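PDB 3HXL: phage tail sheath protein from Desulfitobacterium hafniense, which probably forms, as in related contractile phage tails, the subunit of the sheath that surrounds the tail tube. Local coordinates for residues R224-Q232 / N344-N355; L283-V294 / T315-D326. All coordinates share one frame; numbering follows the deposited sequence.

Interaction 1. Residues R224-Q232 / N344-N355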
loop_
_atom_site.group_PDB
_atom_site.type_symbol
_atom_site.label_atom_id
_atom_site.label_comp_id
_atom_site.label_asym_id
_atom_site.label_seq_id
_atom_site.Cartn_x
_atom_site.Cartn_y
_atom_site.Cartn_z
ATOM N N ARG A 224 -3.556 -13.880 -7.026
ATOM C CA ARG A 224 -3.146 -13.813 -8.430
ATOM C C ARG A 224 -3.601 -14.948 -9.335
ATOM O O ARG A 224 -4.164 -14.718 -10.413
ATOM C CB ARG A 224 -1.619 -13.719 -8.548
ATOM C CG ARG A 224 -1.001 -12.454 -8.001
ATOM C CD ARG A 224 0.508 -12.481 -8.194
ATOM N NE ARG A 224 0.856 -12.558 -9.608
ATOM C CZ ARG A 224 0.929 -11.506 -10.419
ATOM N NH1 ARG A 224 0.689 -10.289 -9.950
ATOM N NH2 ARG A 224 1.210 -11.674 -11.710
ATOM N N ASP A 225 -3.367 -16.179 -8.907
ATOM C CA ASP A 225 -3.701 -17.298 -9.764
ATOM C C ASP A 225 -4.956 -18.097 -9.469
ATOM O O ASP A 225 -5.368 -18.920 -10.282
ATOM C CB ASP A 225 -2.473 -18.196 -9.865
ATOM C CG ASP A 225 -1.245 -17.421 -10.342
ATOM O OD1 ASP A 225 -1.415 -16.525 -11.203
ATOM O OD2 ASP A 225 -0.130 -17.699 -9.871
ATOM N N ASP A 226 -5.587 -17.842 -8.330
ATOM C CA ASP A 226 -6.813 -18.563 -8.010
ATOM C C ASP A 226 -8.018 -17.627 -8.008
ATOM O O ASP A 226 -9.151 -18.057 -8.238
ATOM C CB ASP A 226 -6.690 -19.261 -6.651
ATOM C CG ASP A 226 -5.595 -20.309 -6.633
ATOM O OD1 ASP A 226 -5.480 -21.073 -7.614
ATOM O OD2 ASP A 226 -4.857 -20.384 -5.631
ATOM N N GLU A 227 -7.770 -16.343 -7.760
ATOM C CA GLU A 227 -8.845 -15.355 -7.713
ATOM C C GLU A 227 -8.803 -14.396 -8.904
ATOM O O GLU A 227 -9.754 -13.649 -9.139
ATOM C CB GLU A 227 -8.752 -14.539 -6.417
ATOM C CG GLU A 227 -8.443 -15.351 -5.158
ATOM C CD GLU A 227 -9.654 -16.058 -4.579
ATOM O OE1 GLU A 227 -10.398 -16.699 -5.350
ATOM O OE2 GLU A 227 -9.854 -15.983 -3.346
ATOM N N GLY A 228 -7.699 -14.401 -9.648
ATOM C CA GLY A 228 -7.595 -13.507 -10.787
ATOM C C GLY A 228 -7.438 -12.064 -10.332
ATOM O O GLY A 228 -7.740 -11.127 -11.074
ATOM N N LYS A 229 -6.978 -11.884 -9.097
ATOM C CA LYS A 229 -6.764 -10.549 -8.547
ATOM C C LYS A 229 -5.256 -10.331 -8.551
ATOM O O LYS A 229 -4.555 -10.702 -7.609
ATOM C CB LYS A 229 -7.312 -10.454 -7.122
ATOM C CG LYS A 229 -7.400 -9.036 -6.606
ATOM C CD LYS A 229 -7.894 -8.985 -5.179
ATOM C CE LYS A 229 -8.036 -7.541 -4.722
ATOM N NZ LYS A 229 -8.175 -7.454 -3.246
ATOM N N LYS A 230 -4.764 -9.724 -9.625
ATOM C CA LYS A 230 -3.339 -9.493 -9.791
ATOM C C LYS A 230 -2.763 -8.377 -8.924
ATOM O O LYS A 230 -3.058 -7.190 -9.113
ATOM C CB LYS A 230 -3.038 -9.246 -11.269
ATOM C CG LYS A 230 -3.575 -10.335 -12.202
ATOM C CD LYS A 230 -2.904 -11.697 -11.976
ATOM C CE LYS A 230 -3.498 -12.770 -12.899
ATOM N NZ LYS A 230 -2.765 -14.072 -12.832
ATOM N N ILE A 231 -1.937 -8.784 -7.965
ATOM C CA ILE A 231 -1.278 -7.879 -7.029
ATOM C C ILE A 231 0.113 -8.443 -6.736
ATOM O O ILE A 231 0.443 -9.545 -7.172
ATOM C CB ILE A 231 -2.066 -7.787 -5.692
ATOM C CG1 ILE A 231 -2.224 -9.181 -5.077
ATOM C CG2 ILE A 231 -3.451 -7.189 -5.922
ATOM C CD1 ILE A 231 -1.133 -9.544 -4.093
ATOM N N GLN A 232 0.931 -7.685 -6.013
ATOM C CA GLN A 232 2.254 -8.156 -5.627
ATOM C C GLN A 232 2.525 -7.819 -4.171
ATOM O O GLN A 232 1.962 -6.868 -3.620
ATOM C CB GLN A 232 3.364 -7.534 -6.488
ATOM C CG GLN A 232 3.518 -8.119 -7.902
ATOM C CD GLN A 232 4.711 -7.513 -8.646
ATOM O OE1 GLN A 232 4.763 -6.301 -8.871
ATOM N NE2 GLN A 232 5.670 -8.355 -9.028
ATOM N N ASN A 344 9.426 -6.761 -13.384
ATOM C CA ASN A 344 8.213 -6.173 -12.830
ATOM C C ASN A 344 7.388 -5.346 -13.807
ATOM O O ASN A 344 6.163 -5.276 -13.678
ATOM C CB ASN A 344 8.552 -5.397 -11.562
ATOM C CG ASN A 344 8.931 -6.327 -10.431
ATOM O OD1 ASN A 344 8.261 -7.344 -10.223
ATOM N ND2 ASN A 344 10.004 -6.004 -9.700
ATOM N N ARG A 345 8.038 -4.738 -14.796
ATOM C CA ARG A 345 7.283 -3.973 -15.785
ATOM C C ARG A 345 6.453 -4.946 -16.623
ATOM O O ARG A 345 5.335 -4.633 -17.019
ATOM C CB ARG A 345 8.210 -3.168 -16.706
ATOM C CG ARG A 345 7.457 -2.591 -17.907
ATOM C CD ARG A 345 8.225 -1.479 -18.603
ATOM N NE ARG A 345 9.580 -1.873 -18.947
ATOM C CZ ARG A 345 10.448 -1.085 -19.575
ATOM N NH1 ARG A 345 10.089 0.149 -19.931
ATOM N NH2 ARG A 345 11.674 -1.530 -19.834
ATOM N N VAL A 346 7.000 -6.129 -16.900
ATOM C CA VAL A 346 6.253 -7.120 -17.672
ATOM C C VAL A 346 5.025 -7.509 -16.849
ATOM O O VAL A 346 3.911 -7.599 -17.371
ATOM C CB VAL A 346 7.110 -8.372 -17.977
ATOM C CG1 VAL A 346 6.237 -9.503 -18.541
ATOM C CG2 VAL A 346 8.191 -8.007 -18.985
ATOM N N ILE A 347 5.230 -7.724 -15.556
ATOM C CA ILE A 347 4.121 -8.075 -14.679
ATOM C C ILE A 347 3.064 -6.962 -14.659
ATOM O O ILE A 347 1.863 -7.241 -14.649
ATOM C CB ILE A 347 4.617 -8.355 -13.237
ATOM C CG1 ILE A 347 5.537 -9.580 -13.237
ATOM C CG2 ILE A 347 3.430 -8.605 -12.305
ATOM C CD1 ILE A 347 4.927 -10.824 -13.874
ATOM N N ARG A 348 3.499 -5.702 -14.653
ATOM C CA ARG A 348 2.542 -4.598 -14.657
ATOM C C ARG A 348 1.685 -4.592 -15.917
ATOM O O ARG A 348 0.474 -4.373 -15.846
ATOM C CB ARG A 348 3.245 -3.237 -14.523
ATOM C CG ARG A 348 3.729 -2.903 -13.106
ATOM C CD ARG A 348 4.255 -1.452 -13.002
ATOM N NE ARG A 348 5.653 -1.279 -13.405
ATOM C CZ ARG A 348 6.700 -1.679 -12.682
ATOM N NH1 ARG A 348 6.512 -2.290 -11.516
ATOM N NH2 ARG A 348 7.933 -1.443 -13.107
ATOM N N VAL A 349 2.291 -4.829 -17.074
ATOM C CA VAL A 349 1.494 -4.821 -18.293
ATOM C C VAL A 349 0.532 -6.009 -18.343
ATOM O O VAL A 349 -0.629 -5.858 -18.739
ATOM C CB VAL A 349 2.375 -4.790 -19.560
ATOM C CG1 VAL A 349 3.366 -5.924 -19.551
ATOM C CG2 VAL A 349 1.484 -4.859 -20.798
ATOM N N LEU A 350 0.998 -7.178 -17.916
ATOM C CA LEU A 350 0.153 -8.364 -17.917
ATOM C C LEU A 350 -0.942 -8.274 -16.854
ATOM O O LEU A 350 -2.087 -8.666 -17.105
ATOM C CB LEU A 350 0.997 -9.622 -17.711
ATOM C CG LEU A 350 2.027 -9.911 -18.806
ATOM C CD1 LEU A 350 2.643 -11.279 -18.560
ATOM C CD2 LEU A 350 1.356 -9.883 -20.184
ATOM N N ASP A 351 -0.605 -7.768 -15.667
ATOM C CA ASP A 351 -1.616 -7.618 -14.621
ATOM C C ASP A 351 -2.634 -6.582 -15.097
ATOM O O ASP A 351 -3.828 -6.671 -14.793
ATOM C CB ASP A 351 -0.985 -7.165 -13.294
ATOM C CG ASP A 351 -0.166 -8.261 -12.625
ATOM O OD1 ASP A 351 -0.115 -9.391 -13.159
ATOM O OD2 ASP A 351 0.433 -7.989 -11.557
ATOM N N GLY A 352 -2.156 -5.598 -15.855
ATOM C CA GLY A 352 -3.049 -4.574 -16.376
ATOM C C GLY A 352 -4.042 -5.177 -17.351
ATOM O O GLY A 352 -5.234 -4.858 -17.329
ATOM N N ILE A 353 -3.547 -6.052 -18.220
ATOM C CA ILE A 353 -4.403 -6.715 -19.195
ATOM C C ILE A 353 -5.441 -7.535 -18.448
ATOM O O ILE A 353 -6.634 -7.489 -18.759
ATOM C CB ILE A 353 -3.585 -7.643 -20.111
ATOM C CG1 ILE A 353 -2.742 -6.803 -21.075
ATOM C CG2 ILE A 353 -4.513 -8.580 -20.880
ATOM C CD1 ILE A 353 -1.816 -7.624 -21.952
ATOM N N ASN A 354 -4.981 -8.286 -17.454
ATOM C CA ASN A 354 -5.878 -9.115 -16.659
ATOM C C ASN A 354 -6.940 -8.285 -15.951
ATOM O O ASN A 354 -8.130 -8.424 -16.219
ATOM C CB ASN A 354 -5.103 -9.886 -15.595
ATOM C CG ASN A 354 -6.002 -10.797 -14.780
ATOM O OD1 ASN A 354 -6.192 -11.962 -15.120
ATOM N ND2 ASN A 354 -6.583 -10.257 -13.716
ATOM N N ASN A 355 -6.493 -7.429 -15.037
ATOM C CA ASN A 355 -7.397 -6.589 -14.263
ATOM C C ASN A 355 -8.325 -5.742 -15.128
ATOM O O ASN A 355 -9.526 -5.678 -14.865
ATOM C CB ASN A 355 -6.597 -5.696 -13.315
ATOM C CG ASN A 355 -5.896 -6.490 -12.223
ATOM O OD1 ASN A 355 -4.993 -5.980 -11.549
ATOM N ND2 ASN A 355 -6.313 -7.741 -12.034
HETATM O O HOH W 1 4.928 -4.861 -11.025
#
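Arg224 reaches Asp351 with the end of its guanidinium group. NH1 donates to Asp351 OD2 at 2.8 Å and NH2 to Asp351 OD1 at 3.0 Å, a two-pronged salt bridge. The NH1 bond is nearly straight (166°) and lies in the guanidinium plane; the NH2 bond is more bent. The two flat groups are turned 45° apart. NH1 also donates to Ile231 O, so the chain's own backbone helps fix the rotation of the guanidinium. The bend at chi3 (61°) turns this end toward the 344-355 helix.

Gly228 ends the helical conformation with a positive phi. Its O accepts a hydrogen bond from Asn354 ND2 at 3.0 Å, from above the carbonyl plane. Lys230 then lies across both Asp351 and Asn354. Its CB sits 3.3 Å from Asp351 CG, and its CG packs on the Asn354 amide. The chain bends at chi2, and CD lies over one face of the Arg224 guanidinium. NZ turns back to donate a hydrogen bond to Arg224 O and makes a weak salt-bridge bond to Asp225 OD1.

Gln232 NE2 donates to Asn344 OD1 at 3.0 Å, almost straight, with the two amide planes steeply inclined. NE2 is also bonded to Glu244 O, and Asn344 ND2 to Asp326. A water joins Gln232 OE1 to Asn344 O. Ile347 CG2 packs near both Gln232 NE2 and Arg224 NH2.

The contact thus sets the end of helix 210-227, and the turn into strand 232-236, against the first turns of helix 344-364. Gln232 also touches Ile247 of strand 246-255 and Thr274 of helix 263-276.

Interaction 2. Residues L283-V294 / T315-D326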
loop_
_atom_site.group_PDB
_atom_site.type_symbol
_atom_site.label_atom_id
_atom_site.label_comp_id
_atom_site.label_asym_id
_atom_site.label_seq_id
_atom_site.Cartn_x
_atom_site.Cartn_y
_atom_site.Cartn_z
ATOM N N LEU A 283 11.531 0.224 -12.871
ATOM C CA LEU A 283 12.281 0.878 -11.803
ATOM C C LEU A 283 13.795 0.748 -11.973
ATOM O O LEU A 283 14.556 1.386 -11.257
ATOM C CB LEU A 283 11.882 0.302 -10.435
ATOM C CG LEU A 283 10.429 0.495 -9.989
ATOM C CD1 LEU A 283 10.261 -0.033 -8.561
ATOM C CD2 LEU A 283 10.067 1.977 -10.042
ATOM N N THR A 284 14.219 -0.080 -12.920
ATOM C CA THR A 284 15.644 -0.302 -13.159
ATOM C C THR A 284 16.424 1.003 -13.283
ATOM O O THR A 284 16.104 1.870 -14.097
ATOM C CB THR A 284 15.874 -1.170 -14.413
ATOM O OG1 THR A 284 15.262 -2.454 -14.215
ATOM C CG2 THR A 284 17.373 -1.376 -14.660
ATOM N N TYR A 285 17.448 1.116 -12.447
ATOM C CA TYR A 285 18.319 2.273 -12.392
ATOM C C TYR A 285 17.642 3.573 -11.985
ATOM O O TYR A 285 18.162 4.656 -12.241
ATOM C CB TYR A 285 19.076 2.448 -13.710
ATOM C CG TYR A 285 20.519 2.009 -13.590
ATOM C CD1 TYR A 285 20.846 0.765 -13.038
ATOM C CD2 TYR A 285 21.560 2.846 -13.993
ATOM C CE1 TYR A 285 22.176 0.369 -12.887
ATOM C CE2 TYR A 285 22.890 2.462 -13.849
ATOM C CZ TYR A 285 23.191 1.222 -13.294
ATOM O OH TYR A 285 24.508 0.842 -13.148
ATOM N N GLN A 286 16.471 3.471 -11.366
ATOM C CA GLN A 286 15.821 4.665 -10.863
ATOM C C GLN A 286 16.414 4.744 -9.463
ATOM O O GLN A 286 16.749 3.717 -8.863
ATOM C CB GLN A 286 14.299 4.503 -10.773
ATOM C CG GLN A 286 13.580 4.454 -12.114
ATOM C CD GLN A 286 12.123 4.862 -12.000
ATOM O OE1 GLN A 286 11.279 4.442 -12.794
ATOM N NE2 GLN A 286 11.823 5.702 -11.016
ATOM N N GLY A 287 16.557 5.950 -8.939
ATOM C CA GLY A 287 17.122 6.080 -7.615
ATOM C C GLY A 287 16.067 6.093 -6.532
ATOM O O GLY A 287 14.952 6.569 -6.744
ATOM N N TYR A 288 16.413 5.540 -5.376
ATOM C CA TYR A 288 15.515 5.523 -4.229
ATOM C C TYR A 288 15.457 6.977 -3.767
ATOM O O TYR A 288 16.465 7.525 -3.329
ATOM C CB TYR A 288 16.111 4.649 -3.123
ATOM C CG TYR A 288 15.279 4.555 -1.863
ATOM C CD1 TYR A 288 14.961 5.691 -1.118
ATOM C CD2 TYR A 288 14.817 3.322 -1.407
ATOM C CE1 TYR A 288 14.202 5.600 0.049
ATOM C CE2 TYR A 288 14.060 3.219 -0.246
ATOM C CZ TYR A 288 13.752 4.358 0.476
ATOM O OH TYR A 288 12.973 4.249 1.608
ATOM N N ASP A 289 14.286 7.596 -3.851
ATOM C CA ASP A 289 14.136 8.997 -3.466
ATOM C C ASP A 289 14.708 9.355 -2.097
ATOM O O ASP A 289 14.328 8.768 -1.082
ATOM C CB ASP A 289 12.660 9.397 -3.514
ATOM C CG ASP A 289 12.003 9.022 -4.820
ATOM O OD1 ASP A 289 11.228 8.043 -4.841
ATOM O OD2 ASP A 289 12.270 9.704 -5.830
ATOM N N GLU A 290 15.621 10.325 -2.086
ATOM C CA GLU A 290 16.259 10.822 -0.845
ATOM C C GLU A 290 17.494 10.022 -0.407
ATOM O O GLU A 290 18.192 10.429 0.521
ATOM C CB GLU A 290 15.233 10.930 0.311
ATOM C CG GLU A 290 15.766 11.546 1.620
ATOM C CD GLU A 290 14.716 11.650 2.725
ATOM O OE1 GLU A 290 13.602 11.116 2.551
ATOM O OE2 GLU A 290 15.017 12.275 3.771
ATOM N N ALA A 291 17.776 8.912 -1.082
ATOM C CA ALA A 291 18.916 8.077 -0.714
ATOM C C ALA A 291 20.227 8.500 -1.362
ATOM O O ALA A 291 20.258 8.901 -2.522
ATOM C CB ALA A 291 18.620 6.630 -1.060
ATOM N N VAL A 292 21.318 8.387 -0.610
ATOM C CA VAL A 292 22.617 8.760 -1.146
ATOM C C VAL A 292 23.638 7.627 -1.129
ATOM O O VAL A 292 24.754 7.781 -1.626
ATOM C CB VAL A 292 23.190 9.993 -0.402
ATOM C CG1 VAL A 292 22.220 11.164 -0.547
ATOM C CG2 VAL A 292 23.412 9.673 1.079
ATOM N N ASP A 293 23.256 6.483 -0.577
ATOM C CA ASP A 293 24.158 5.339 -0.518
ATOM C C ASP A 293 23.293 4.110 -0.233
ATOM O O ASP A 293 22.092 4.237 -0.004
ATOM C CB ASP A 293 25.182 5.553 0.612
ATOM C CG ASP A 293 26.467 4.753 0.412
ATOM O OD1 ASP A 293 26.490 3.838 -0.435
ATOM O OD2 ASP A 293 27.459 5.038 1.121
ATOM N N VAL A 294 23.891 2.924 -0.255
ATOM C CA VAL A 294 23.138 1.707 0.027
ATOM C C VAL A 294 23.796 1.002 1.209
ATOM O O VAL A 294 24.963 1.252 1.510
ATOM C CB VAL A 294 23.099 0.764 -1.215
ATOM C CG1 VAL A 294 22.615 1.544 -2.432
ATOM C CG2 VAL A 294 24.475 0.167 -1.486
ATOM N N THR A 315 22.152 -0.377 -5.589
ATOM C CA THR A 315 23.582 -0.245 -5.821
ATOM C C THR A 315 23.914 1.243 -5.776
ATOM O O THR A 315 23.195 2.065 -6.356
ATOM C CB THR A 315 23.980 -0.828 -7.204
ATOM O OG1 THR A 315 23.660 -2.226 -7.243
ATOM C CG2 THR A 315 25.473 -0.646 -7.457
ATOM N N ALA A 316 24.985 1.588 -5.071
ATOM C CA ALA A 316 25.390 2.988 -4.943
ATOM C C ALA A 316 26.078 3.476 -6.212
ATOM O O ALA A 316 26.883 2.760 -6.800
ATOM C CB ALA A 316 26.321 3.157 -3.746
ATOM N N SER A 317 25.754 4.696 -6.628
ATOM C CA SER A 317 26.343 5.283 -7.828
ATOM C C SER A 317 26.102 6.788 -7.867
ATOM O O SER A 317 24.967 7.238 -7.737
ATOM C CB SER A 317 25.738 4.634 -9.075
ATOM O OG SER A 317 26.161 5.295 -10.258
ATOM N N ASP A 318 27.172 7.563 -8.023
ATOM C CA ASP A 318 27.058 9.021 -8.095
ATOM C C ASP A 318 26.218 9.589 -6.940
ATOM O O ASP A 318 25.351 10.440 -7.145
ATOM C CB ASP A 318 26.438 9.413 -9.445
ATOM C CG ASP A 318 26.514 10.907 -9.722
ATOM O OD1 ASP A 318 27.639 11.456 -9.731
ATOM O OD2 ASP A 318 25.448 11.528 -9.943
ATOM N N ASN A 319 26.491 9.108 -5.731
ATOM C CA ASN A 319 25.795 9.543 -4.522
ATOM C C ASN A 319 24.297 9.260 -4.522
ATOM O O ASN A 319 23.505 10.024 -3.960
ATOM C CB ASN A 319 26.032 11.034 -4.272
ATOM C CG ASN A 319 27.500 11.366 -4.103
ATOM O OD1 ASN A 319 28.194 10.761 -3.284
ATOM N ND2 ASN A 319 27.981 12.334 -4.876
ATOM N N GLN A 320 23.912 8.154 -5.150
ATOM C CA GLN A 320 22.517 7.748 -5.196
ATOM C C GLN A 320 22.424 6.240 -4.993
ATOM O O GLN A 320 23.408 5.524 -5.161
ATOM C CB GLN A 320 21.885 8.121 -6.539
ATOM C CG GLN A 320 21.892 9.611 -6.842
ATOM C CD GLN A 320 21.100 9.946 -8.090
ATOM O OE1 GLN A 320 21.280 9.322 -9.140
ATOM N NE2 GLN A 320 20.218 10.941 -7.988
ATOM N N ALA A 321 21.239 5.779 -4.610
ATOM C CA ALA A 321 20.977 4.359 -4.404
ATOM C C ALA A 321 20.099 3.946 -5.580
ATOM O O ALA A 321 18.900 4.209 -5.585
ATOM C CB ALA A 321 20.230 4.148 -3.091
ATOM N N LEU A 322 20.692 3.320 -6.587
ATOM C CA LEU A 322 19.925 2.910 -7.752
ATOM C C LEU A 322 19.426 1.478 -7.681
ATOM O O LEU A 322 20.092 0.605 -7.127
ATOM C CB LEU A 322 20.763 3.084 -9.014
ATOM C CG LEU A 322 20.833 4.484 -9.641
ATOM C CD1 LEU A 322 20.936 5.558 -8.587
ATOM C CD2 LEU A 322 22.010 4.530 -10.597
ATOM N N VAL A 323 18.238 1.250 -8.229
ATOM C CA VAL A 323 17.681 -0.093 -8.279
ATOM C C VAL A 323 18.544 -0.787 -9.324
ATOM O O VAL A 323 18.622 -0.335 -10.469
ATOM C CB VAL A 323 16.208 -0.080 -8.752
ATOM C CG1 VAL A 323 15.727 -1.506 -9.004
ATOM C CG2 VAL A 323 15.332 0.581 -7.689
ATOM N N GLU A 324 19.204 -1.873 -8.931
ATOM C CA GLU A 324 20.071 -2.602 -9.856
ATOM C C GLU A 324 19.241 -3.124 -11.017
ATOM O O GLU A 324 19.533 -2.846 -12.184
ATOM C CB GLU A 324 20.761 -3.766 -9.131
ATOM C CG GLU A 324 21.726 -4.592 -9.991
ATOM C CD GLU A 324 22.918 -3.793 -10.516
ATOM O OE1 GLU A 324 23.439 -2.927 -9.782
ATOM O OE2 GLU A 324 23.347 -4.047 -11.661
ATOM N N GLN A 325 18.212 -3.894 -10.681
ATOM C CA GLN A 325 17.288 -4.454 -11.663
ATOM C C GLN A 325 15.924 -4.565 -11.008
ATOM O O GLN A 325 15.806 -5.032 -9.876
ATOM C CB GLN A 325 17.755 -5.832 -12.150
ATOM C CG GLN A 325 18.879 -5.757 -13.171
ATOM C CD GLN A 325 19.097 -7.064 -13.905
ATOM O OE1 GLN A 325 18.175 -7.863 -14.065
ATOM N NE2 GLN A 325 20.315 -7.278 -14.380
ATOM N N ASP A 326 14.900 -4.101 -11.723
ATOM C CA ASP A 326 13.522 -4.108 -11.240
ATOM C C ASP A 326 12.958 -5.503 -11.503
ATOM O O ASP A 326 12.225 -5.716 -12.470
ATOM C CB ASP A 326 12.729 -3.028 -11.997
ATOM C CG ASP A 326 11.293 -2.885 -11.515
ATOM O OD1 ASP A 326 10.944 -3.453 -10.455
ATOM O OD2 ASP A 326 10.518 -2.187 -12.208
HETATM O O HOH W 2 25.139 -1.347 -11.395
HETATM O O HOH W 3 18.927 7.764 -4.664
HETATM O O HOH W 4 26.721 9.452 -1.026
#
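The Tyr285 ring lies against Leu322, whose CD2 sits over one face, 4.1 Å from the ring centroid. This is a CH-pi contact, displaced toward the rim of the ring. Glu324 O approaches the ring edge instead. Beyond the ring, a water connects Tyr285 OH to Glu324 OE1, which also accepts a bond from Thr315 OG1.

Asp326 meets Leu283 and Thr284. Its CG is anti to the backbone N (chi1 -177°), which carries the carboxylate to Leu283. Leu283 N donates to Asp326 OD2 at 2.7 Å, from above the carboxylate plane, and Leu283 CB rests beside the same oxygen. In return, Asp326 N donates to Thr284 OG1 at 3.0 Å.

Ala321 points its methyl group between two neighbours. Its CB is 3.6 Å from Ala291 CB and 3.6 Å from Val294 CG1, while Tyr288 CB lies slightly farther off. Val294 CG1 also packs on Ala316 N. Val323 sets its CB 3.3 Å from Leu283 O.

Three backbone hydrogen bonds join the segments: Tyr285 N to Val323 O, Val323 N to Gln286 O, and Tyr288 N to Ala321 O (2.8 Å). One water ties Ala321 N to Tyr288 O and Ala291 O.

Strands 315-317 and 320-323 form a beta hairpin closed by a type I' turn, Ser317 to Gln320. The 283-294 segment, with two type II turns, lines its second strand through a single bridge, Gly287 with Leu322. Val292 and Asp293 make a classic bulge opposite Val254, joining this segment to strand 246-255.

Overall arrangement
The centres of the two contacts are about 26 Å apart, yet they meet at Asp326. This residue ends the 315-326 segment of interaction 2, and its carboxylate reaches the first turns of the helix used in interaction 1. Arg348 NH2 forms a salt bridge to Asp326 OD2 at 2.8 Å. Asn344 ND2 probably donates a hydrogen bond to Asp326 OD1, also at 2.8 Å. Asp326 lies just after strand 320-323, and the chain returns to it with the start of helix 344-364. Interaction 1 joins the subtilisin-like domain to the C-terminal domain; interaction 2 lies within the subtilisin-like domain.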